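Local atomic coordinates of beta-glucuronidase (Dictyoglomus thermophilum, PDB entry 6XXW), a protein that probably hydrolyses beta-D-glucuronides, as a thermophile's member of glycoside hydrolase family 2, releasing glucuronic acid from its conjugates. Residues 27-32 / 273-278; 194-199 / 263-268. One frame throughout, in Å; residues are numbered along the deposited sequence.

Interaction 1: residues 27-32 / 273-278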
ATOM      1  N   SER A  27      18.635  -9.102 -44.263  1.00 22.25           N
ATOM      2  CA  SER A  27      18.556 -10.244 -45.161  1.00 24.41           C
ATOM      3  C   SER A  27      19.914 -10.430 -45.831  1.00 24.59           C
ATOM      4  O   SER A  27      20.883  -9.724 -45.528  1.00 22.63           O
ATOM      5  CB  SER A  27      17.449 -10.054 -46.207  1.00 24.42           C
ATOM      6  OG  SER A  27      17.877  -9.150 -47.215  1.00 25.70           O
ATOM      7  N   GLU A  28      19.972 -11.391 -46.758  1.00 21.14           N
ATOM      8  CA  GLU A  28      21.141 -11.549 -47.616  1.00 27.05           C
ATOM      9  C   GLU A  28      21.529 -10.250 -48.311  1.00 29.15           C
ATOM     10  O   GLU A  28      22.678 -10.101 -48.737  1.00 26.83           O
ATOM     11  CB  GLU A  28      20.867 -12.632 -48.674  1.00 27.20           C
ATOM     12  CG  GLU A  28      20.591 -14.017 -48.107  1.00 25.09           C
ATOM     13  CD  GLU A  28      19.122 -14.277 -47.798  1.00 26.75           C
ATOM     14  OE1 GLU A  28      18.391 -13.314 -47.479  1.00 29.12           O
ATOM     15  OE2 GLU A  28      18.697 -15.450 -47.869  1.00 28.59           O
ATOM     16  N   THR A  29      20.597  -9.312 -48.461  1.00 23.08           N
ATOM     17  CA  THR A  29      20.850  -8.118 -49.249  1.00 22.76           C
ATOM     18  C   THR A  29      20.676  -6.822 -48.468  1.00 27.48           C
ATOM     19  O   THR A  29      20.794  -5.740 -49.059  1.00 23.15           O
ATOM     20  CB  THR A  29      19.933  -8.116 -50.480  1.00 24.70           C
ATOM     21  OG1 THR A  29      18.573  -7.926 -50.070  1.00 24.22           O
ATOM     22  CG2 THR A  29      20.036  -9.457 -51.194  1.00 24.23           C
ATOM     23  N   ARG A  30      20.407  -6.890 -47.163  1.00 22.40           N
ATOM     24  CA  ARG A  30      20.132  -5.691 -46.376  1.00 21.93           C
ATOM     25  C   ARG A  30      20.787  -5.794 -45.005  1.00 22.30           C
ATOM     26  O   ARG A  30      20.642  -6.811 -44.327  1.00 23.41           O
ATOM     27  CB  ARG A  30      18.625  -5.484 -46.207  1.00 21.85           C
ATOM     28  CG  ARG A  30      17.847  -5.418 -47.517  1.00 22.75           C
ATOM     29  CD  ARG A  30      16.387  -5.144 -47.265  1.00 22.96           C
ATOM     30  NE  ARG A  30      15.698  -4.801 -48.506  1.00 24.38           N
ATOM     31  CZ  ARG A  30      14.652  -3.990 -48.571  1.00 20.68           C
ATOM     32  NH1 ARG A  30      14.172  -3.438 -47.460  1.00 19.88           N
ATOM     33  NH2 ARG A  30      14.087  -3.750 -49.742  1.00 22.78           N
ATOM     34  N   GLU A  31      21.485  -4.736 -44.603  1.00 25.84           N
ATOM     35  CA  GLU A  31      22.042  -4.595 -43.265  1.00 25.32           C
ATOM     36  C   GLU A  31      21.185  -3.640 -42.448  1.00 30.50           C
ATOM     37  O   GLU A  31      20.573  -2.716 -42.990  1.00 23.10           O
ATOM     38  CB  GLU A  31      23.479  -4.066 -43.320  1.00 26.77           C
ATOM     39  CG  GLU A  31      24.513  -5.118 -43.643  1.00 32.91           C
ATOM     40  CD  GLU A  31      25.922  -4.552 -43.646  1.00 42.10           C
ATOM     41  OE1 GLU A  31      26.552  -4.519 -44.730  1.00 41.72           O
ATOM     42  OE2 GLU A  31      26.394  -4.134 -42.563  1.00 43.77           O
ATOM     43  N   VAL A  32      21.140  -3.872 -41.137  1.00 21.28           N
ATOM     44  CA  VAL A  32      20.424  -3.012 -40.208  1.00 22.93           C
ATOM     45  C   VAL A  32      21.362  -2.686 -39.054  1.00 27.13           C
ATOM     46  O   VAL A  32      21.972  -3.591 -38.477  1.00 26.82           O
ATOM     47  CB  VAL A  32      19.129  -3.670 -39.683  1.00 25.98           C
ATOM     48  CG1 VAL A  32      18.461  -2.761 -38.657  1.00 28.13           C
ATOM     49  CG2 VAL A  32      18.175  -3.989 -40.834  1.00 22.25           C
ATOM     50  N   PHE A 273      19.963  -7.174 -56.698  1.00 38.94           N
ATOM     51  CA  PHE A 273      19.454  -8.388 -56.080  1.00 35.85           C
ATOM     52  C   PHE A 273      18.962  -7.977 -54.702  1.00 25.93           C
ATOM     53  O   PHE A 273      19.703  -7.325 -53.966  1.00 29.60           O
ATOM     54  CB  PHE A 273      20.571  -9.434 -56.011  1.00 35.40           C
ATOM     55  CG  PHE A 273      20.239 -10.668 -55.216  1.00 36.84           C
ATOM     56  CD1 PHE A 273      19.153 -11.454 -55.541  1.00 37.19           C
ATOM     57  CD2 PHE A 273      21.070 -11.074 -54.177  1.00 41.80           C
ATOM     58  CE1 PHE A 273      18.867 -12.598 -54.814  1.00 35.32           C
ATOM     59  CE2 PHE A 273      20.795 -12.218 -53.446  1.00 37.53           C
ATOM     60  CZ  PHE A 273      19.693 -12.983 -53.768  1.00 40.93           C
ATOM     61  N   ASP A 274      17.717  -8.312 -54.364  1.00 24.19           N
ATOM     62  CA  ASP A 274      17.152  -7.872 -53.089  1.00 22.46           C
ATOM     63  C   ASP A 274      16.196  -8.932 -52.564  1.00 24.65           C
ATOM     64  O   ASP A 274      15.414  -9.502 -53.328  1.00 25.43           O
ATOM     65  CB  ASP A 274      16.435  -6.515 -53.250  1.00 19.62           C
ATOM     66  CG  ASP A 274      16.088  -5.844 -51.907  1.00 27.20           C
ATOM     67  OD1 ASP A 274      16.804  -6.067 -50.895  1.00 23.31           O
ATOM     68  OD2 ASP A 274      15.103  -5.066 -51.880  1.00 20.91           O
ATOM     69  N   ILE A 275      16.249  -9.186 -51.257  1.00 21.13           N
ATOM     70  CA  ILE A 275      15.355 -10.146 -50.624  1.00 21.99           C
ATOM     71  C   ILE A 275      14.696  -9.495 -49.411  1.00 24.03           C
ATOM     72  O   ILE A 275      15.376  -8.890 -48.578  1.00 23.38           O
ATOM     73  CB  ILE A 275      16.096 -11.433 -50.210  1.00 22.35           C
ATOM     74  CG1 ILE A 275      16.698 -12.121 -51.441  1.00 25.25           C
ATOM     75  CG2 ILE A 275      15.154 -12.371 -49.472  1.00 25.10           C
ATOM     76  CD1 ILE A 275      17.489 -13.362 -51.110  1.00 31.50           C
ATOM     77  N   TYR A 276      13.379  -9.624 -49.314  1.00 20.50           N
ATOM     78  CA  TYR A 276      12.637  -9.205 -48.130  1.00 21.76           C
ATOM     79  C   TYR A 276      11.678 -10.318 -47.754  1.00 21.98           C
ATOM     80  O   TYR A 276      11.042 -10.916 -48.629  1.00 24.33           O
ATOM     81  CB  TYR A 276      11.865  -7.897 -48.368  1.00 22.09           C
ATOM     82  CG  TYR A 276      11.331  -7.234 -47.097  1.00 23.35           C
ATOM     83  CD1 TYR A 276      12.095  -6.317 -46.394  1.00 19.95           C
ATOM     84  CD2 TYR A 276      10.065  -7.534 -46.616  1.00 22.82           C
ATOM     85  CE1 TYR A 276      11.605  -5.706 -45.229  1.00 21.58           C
ATOM     86  CE2 TYR A 276       9.566  -6.937 -45.462  1.00 24.18           C
ATOM     87  CZ  TYR A 276      10.345  -6.020 -44.778  1.00 25.51           C
ATOM     88  OH  TYR A 276       9.871  -5.431 -43.632  1.00 22.23           O
ATOM     89  N   ARG A 277      11.568 -10.585 -46.449  1.00 19.51           N
ATOM     90  CA  ARG A 277      10.722 -11.654 -45.935  1.00 23.13           C
ATOM     91  C   ARG A 277       9.781 -11.108 -44.873  1.00 24.49           C
ATOM     92  O   ARG A 277      10.156 -10.219 -44.099  1.00 23.70           O
ATOM     93  CB  ARG A 277      11.555 -12.803 -45.325  1.00 24.10           C
ATOM     94  CG  ARG A 277      12.522 -13.456 -46.283  1.00 27.48           C
ATOM     95  CD  ARG A 277      13.245 -14.627 -45.629  1.00 29.21           C
ATOM     96  NE  ARG A 277      14.073 -15.317 -46.604  1.00 28.02           N
ATOM     97  CZ  ARG A 277      15.325 -14.989 -46.887  1.00 30.11           C
ATOM     98  NH1 ARG A 277      15.911 -13.980 -46.252  1.00 27.42           N
ATOM     99  NH2 ARG A 277      15.994 -15.679 -47.805  1.00 30.41           N
ATOM    100  N   MET A 278       8.563 -11.651 -44.826  1.00 22.60           N
ATOM    101  CA  MET A 278       7.641 -11.291 -43.760  1.00 23.21           C
ATOM    102  C   MET A 278       6.715 -12.458 -43.445  1.00 21.88           C
ATOM    103  O   MET A 278       6.232 -13.142 -44.352  1.00 22.80           O
ATOM    104  CB  MET A 278       6.816 -10.052 -44.130  1.00 24.93           C
ATOM    105  CG  MET A 278       5.904  -9.586 -43.013  1.00 24.50           C
ATOM    106  SD  MET A 278       4.903  -8.177 -43.548  1.00 33.29           S
ATOM    107  CE  MET A 278       3.857  -7.975 -42.098  1.00 31.27           C
TER
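The guanidinium of R30 meets the carboxylate of D274 edge to edge, the two planes only 6° apart, while CD1 of Y276 lies over one guanidinium face, 3.7 Å from NH1. The grip is side-on: R30 NE reaches D274 OD1 at 2.9 Å and R30 NH2 reaches D274 OD2 at 2.7 Å, both nearly straight and on syn lone pairs. On its anti lone pair OD1 also takes the hydroxyl of T29, so three bonds from the 27-32 loop fix this carboxylate's rotation about CB-CG. R277 grips E28 end-on, NH1 to OE1 and NH2 to OE2 (2.7 Å), with the planes turned 32° apart; CG2 of I275 lies over one R277 guanidinium face, displaced toward the rim. Between these salt bridges S27 to R30 form a type I beta turn, within which S27 OG accepts from T29 N as an ST turn. The turn precedes strand 32-43 of the sugar-binding domain and packs on strand 273-280 of the neighbouring beta-sandwich domain. S27 OG sits between backbone N and carbonyl carbon (chi1 77°), from where it donates to I275 O at 2.9 Å, tilted out of the carbonyl plane. T29 CG2 approaches the F273 ring, 3.5 Å from CD2.

Interaction 2: residues 194-199 / 263-268; sequences VYIKDF and LEIKLL
I265 CD1 rests over one face of the F199 ring, a CH-pi contact 3.8 Å from the centroid and 22° off the ring normal. It belongs to the apolar filling of an immunoglobulin-like beta-sandwich, the domain that in family 2 glycosidases follows the sugar-binding domain: F199 lies on strand 198-206 of one sheet, whereas I265 lies on strand 257-268 of the other. The contact is made without hydrogen bonds between the segments, F199 packing between the sheets and V194 and I196 coming from the stretch that leads into its strand; the end-to-end directions are 154° apart. A chi1 of 64° sets CG of F199 between its backbone N and carbonyl carbon and so brings the ring round to I265, whose methyl is offset toward the CG and CD1 side, with CG at 3.6 Å. The side chains of F199 and L263 run antiparallel alongside one another, L263 CD2 standing 3.9 Å from F199 CE2. Three residues earlier, I196 CD1 meets I265 CG2 at 3.8 Å, the two side chains crossing at a slant, and I196 CG1 comes to 4.5 Å of L267 CB. The side chains of V194 and L267 cross at about a right angle, CG1 4.0 Å from CD2.

Further out, F199 also touches Y276 and M278 of strand 273-280. I216 packs on both F199 and I265, F223 touches I265 and L267, and V225 and L227 touch L263. Just before F199, K197 and D198 both face E217 in a classic beta bulge. L267 CD2 also lies 3.3 Å from V194 O, a buried carbonyl oxygen with no polar partner in the model.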
ATOM      1  N   VAL A 194      18.281  -0.614 -56.547  1.00 25.99           N
ATOM      2  CA  VAL A 194      16.959  -1.030 -56.996  1.00 27.57           C
ATOM      3  C   VAL A 194      16.499  -2.112 -56.027  1.00 24.71           C
ATOM      4  O   VAL A 194      17.185  -3.126 -55.851  1.00 26.73           O
ATOM      5  CB  VAL A 194      16.989  -1.544 -58.447  1.00 33.59           C
ATOM      6  CG1 VAL A 194      15.597  -1.965 -58.917  1.00 29.14           C
ATOM      7  CG2 VAL A 194      17.587  -0.488 -59.368  1.00 25.46           C
ATOM      8  N   TYR A 195      15.346  -1.903 -55.398  1.00 24.97           N
ATOM      9  CA  TYR A 195      15.028  -2.628 -54.175  1.00 23.52           C
ATOM     10  C   TYR A 195      13.518  -2.745 -54.018  1.00 28.44           C
ATOM     11  O   TYR A 195      12.750  -2.039 -54.671  1.00 21.91           O
ATOM     12  CB  TYR A 195      15.630  -1.925 -52.950  1.00 19.88           C
ATOM     13  CG  TYR A 195      15.031  -0.556 -52.650  1.00 25.61           C
ATOM     14  CD1 TYR A 195      15.300   0.540 -53.465  1.00 24.59           C
ATOM     15  CD2 TYR A 195      14.208  -0.360 -51.546  1.00 24.18           C
ATOM     16  CE1 TYR A 195      14.754   1.782 -53.199  1.00 28.63           C
ATOM     17  CE2 TYR A 195      13.665   0.886 -51.268  1.00 24.92           C
ATOM     18  CZ  TYR A 195      13.947   1.948 -52.103  1.00 27.17           C
ATOM     19  OH  TYR A 195      13.415   3.180 -51.838  1.00 26.69           O
ATOM     20  N   ILE A 196      13.104  -3.635 -53.119  1.00 20.79           N
ATOM     21  CA  ILE A 196      11.695  -3.824 -52.791  1.00 24.06           C
ATOM     22  C   ILE A 196      11.273  -2.666 -51.891  1.00 25.90           C
ATOM     23  O   ILE A 196      11.704  -2.586 -50.741  1.00 23.06           O
ATOM     24  CB  ILE A 196      11.453  -5.168 -52.097  1.00 25.37           C
ATOM     25  CG1 ILE A 196      11.835  -6.331 -53.010  1.00 25.48           C
ATOM     26  CG2 ILE A 196       9.999  -5.263 -51.621  1.00 20.73           C
ATOM     27  CD1 ILE A 196      12.576  -7.434 -52.268  1.00 24.28           C
ATOM     28  N   LYS A 197      10.432  -1.769 -52.410  1.00 25.09           N
ATOM     29  CA  LYS A 197      10.037  -0.590 -51.646  1.00 26.25           C
ATOM     30  C   LYS A 197       8.859  -0.871 -50.725  1.00 28.90           C
ATOM     31  O   LYS A 197       8.795  -0.329 -49.616  1.00 29.77           O
ATOM     32  CB  LYS A 197       9.678   0.564 -52.587  1.00 27.02           C
ATOM     33  CG  LYS A 197      10.840   1.085 -53.448  1.00 29.18           C
ATOM     34  CD  LYS A 197      10.399   2.302 -54.273  1.00 34.57           C
ATOM     35  CE  LYS A 197       9.724   3.347 -53.385  1.00 39.11           C
ATOM     36  NZ  LYS A 197       9.601   4.702 -54.023  1.00 67.50           N
ATOM     37  N   ASP A 198       7.926  -1.700 -51.177  1.00 20.92           N
ATOM     38  CA  ASP A 198       6.705  -2.003 -50.445  1.00 21.66           C
ATOM     39  C   ASP A 198       6.075  -3.212 -51.118  1.00 24.03           C
ATOM     40  O   ASP A 198       6.453  -3.593 -52.226  1.00 21.88           O
ATOM     41  CB  ASP A 198       5.741  -0.805 -50.438  1.00 25.49           C
ATOM     42  CG  ASP A 198       4.765  -0.840 -49.276  1.00 29.56           C
ATOM     43  OD1 ASP A 198       4.968  -1.614 -48.326  1.00 28.47           O
ATOM     44  OD2 ASP A 198       3.781  -0.083 -49.314  1.00 34.46           O
ATOM     45  N   PHE A 199       5.113  -3.821 -50.437  1.00 20.27           N
ATOM     46  CA  PHE A 199       4.269  -4.798 -51.095  1.00 18.05           C
ATOM     47  C   PHE A 199       2.953  -4.841 -50.344  1.00 23.40           C
ATOM     48  O   PHE A 199       2.875  -4.456 -49.177  1.00 24.35           O
ATOM     49  CB  PHE A 199       4.930  -6.184 -51.140  1.00 19.53           C
ATOM     50  CG  PHE A 199       5.145  -6.774 -49.788  1.00 20.61           C
ATOM     51  CD1 PHE A 199       6.302  -6.492 -49.073  1.00 25.64           C
ATOM     52  CD2 PHE A 199       4.193  -7.594 -49.216  1.00 22.88           C
ATOM     53  CE1 PHE A 199       6.495  -7.013 -47.806  1.00 27.53           C
ATOM     54  CE2 PHE A 199       4.387  -8.125 -47.929  1.00 25.97           C
ATOM     55  CZ  PHE A 199       5.536  -7.828 -47.236  1.00 26.09           C
ATOM     56  N   LEU A 263       6.445 -15.201 -46.175  1.00 20.11           N
ATOM     57  CA  LEU A 263       6.466 -14.738 -47.551  1.00 21.64           C
ATOM     58  C   LEU A 263       7.864 -14.224 -47.859  1.00 25.04           C
ATOM     59  O   LEU A 263       8.357 -13.323 -47.172  1.00 22.00           O
ATOM     60  CB  LEU A 263       5.431 -13.638 -47.754  1.00 21.33           C
ATOM     61  CG  LEU A 263       5.299 -13.063 -49.159  1.00 25.16           C
ATOM     62  CD1 LEU A 263       4.697 -14.093 -50.081  1.00 22.52           C
ATOM     63  CD2 LEU A 263       4.422 -11.808 -49.106  1.00 23.40           C
ATOM     64  N   GLU A 264       8.500 -14.794 -48.880  1.00 22.60           N
ATOM     65  CA  GLU A 264       9.816 -14.355 -49.325  1.00 23.40           C
ATOM     66  C   GLU A 264       9.722 -13.729 -50.712  1.00 23.00           C
ATOM     67  O   GLU A 264       9.216 -14.356 -51.650  1.00 26.90           O
ATOM     68  CB  GLU A 264      10.811 -15.516 -49.343  1.00 24.58           C
ATOM     69  CG  GLU A 264      12.204 -15.105 -49.808  1.00 28.41           C
ATOM     70  CD  GLU A 264      13.116 -16.300 -50.061  1.00 34.52           C
ATOM     71  OE1 GLU A 264      13.397 -17.056 -49.106  1.00 36.83           O
ATOM     72  OE2 GLU A 264      13.554 -16.476 -51.216  1.00 44.01           O
ATOM     73  N   ILE A 265      10.208 -12.497 -50.837  1.00 22.41           N
ATOM     74  CA  ILE A 265      10.193 -11.759 -52.093  1.00 24.85           C
ATOM     75  C   ILE A 265      11.632 -11.555 -52.532  1.00 24.49           C
ATOM     76  O   ILE A 265      12.444 -11.003 -51.779  1.00 25.04           O
ATOM     77  CB  ILE A 265       9.470 -10.407 -51.958  1.00 22.44           C
ATOM     78  CG1 ILE A 265       8.004 -10.608 -51.560  1.00 23.10           C
ATOM     79  CG2 ILE A 265       9.588  -9.596 -53.260  1.00 24.22           C
ATOM     80  CD1 ILE A 265       7.354  -9.333 -51.024  1.00 27.79           C
ATOM     81  N   LYS A 266      11.944 -11.974 -53.753  1.00 24.01           N
ATOM     82  CA  LYS A 266      13.302 -11.885 -54.277  1.00 22.52           C
ATOM     83  C   LYS A 266      13.264 -11.108 -55.585  1.00 26.47           C
ATOM     84  O   LYS A 266      12.657 -11.558 -56.561  1.00 25.85           O
ATOM     85  CB  LYS A 266      13.903 -13.276 -54.480  1.00 27.44           C
ATOM     86  N   LEU A 267      13.888  -9.932 -55.586  1.00 25.17           N
ATOM     87  CA  LEU A 267      14.135  -9.192 -56.814  1.00 22.91           C
ATOM     88  C   LEU A 267      15.388  -9.732 -57.485  1.00 31.53           C
ATOM     89  O   LEU A 267      16.454  -9.794 -56.865  1.00 29.62           O
ATOM     90  CB  LEU A 267      14.305  -7.706 -56.510  1.00 29.06           C
ATOM     91  CG  LEU A 267      14.786  -6.845 -57.678  1.00 33.64           C
ATOM     92  CD1 LEU A 267      13.673  -6.655 -58.707  1.00 37.51           C
ATOM     93  CD2 LEU A 267      15.284  -5.502 -57.165  1.00 33.37           C
ATOM     94  N   LEU A 268      15.272 -10.122 -58.754  1.00 30.34           N
ATOM     95  CA  LEU A 268      16.410 -10.678 -59.496  1.00 35.25           C
ATOM     96  C   LEU A 268      16.578  -9.891 -60.793  1.00 40.86           C
ATOM     97  O   LEU A 268      15.935 -10.202 -61.798  1.00 43.84           O
ATOM     98  CB  LEU A 268      16.211 -12.166 -59.758  1.00 37.89           C
ATOM     99  CG  LEU A 268      15.814 -12.993 -58.528  1.00 41.48           C
ATOM    100  CD1 LEU A 268      14.800 -14.069 -58.900  1.00 44.89           C
ATOM    101  CD2 LEU A 268      17.035 -13.589 -57.831  1.00 41.75           C
TER

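In the fold
Centres of the two interactions lie 8 Å apart, and strands 257-268 and 273-280, which follow each other in the chain and pair antiparallel, carry one segment of each. M278 O and L263 N, 2.8 Å apart, probably form one of their backbone hydrogen bonds. A second connection runs through the carboxylate of interaction 1: D274 OD2 is 2.8 Å from I196 N, a probable hydrogen bond, and R30 NH2 bonds to I196 O. One ion pair thus meets both polar backbone atoms of I196, whose side chain packs in interaction 2. F273 CD1 adds packing against L267 O at 3.4 Å. Both segments of interaction 2 fall between residues 32 and 273, the span bracketed by interaction 1.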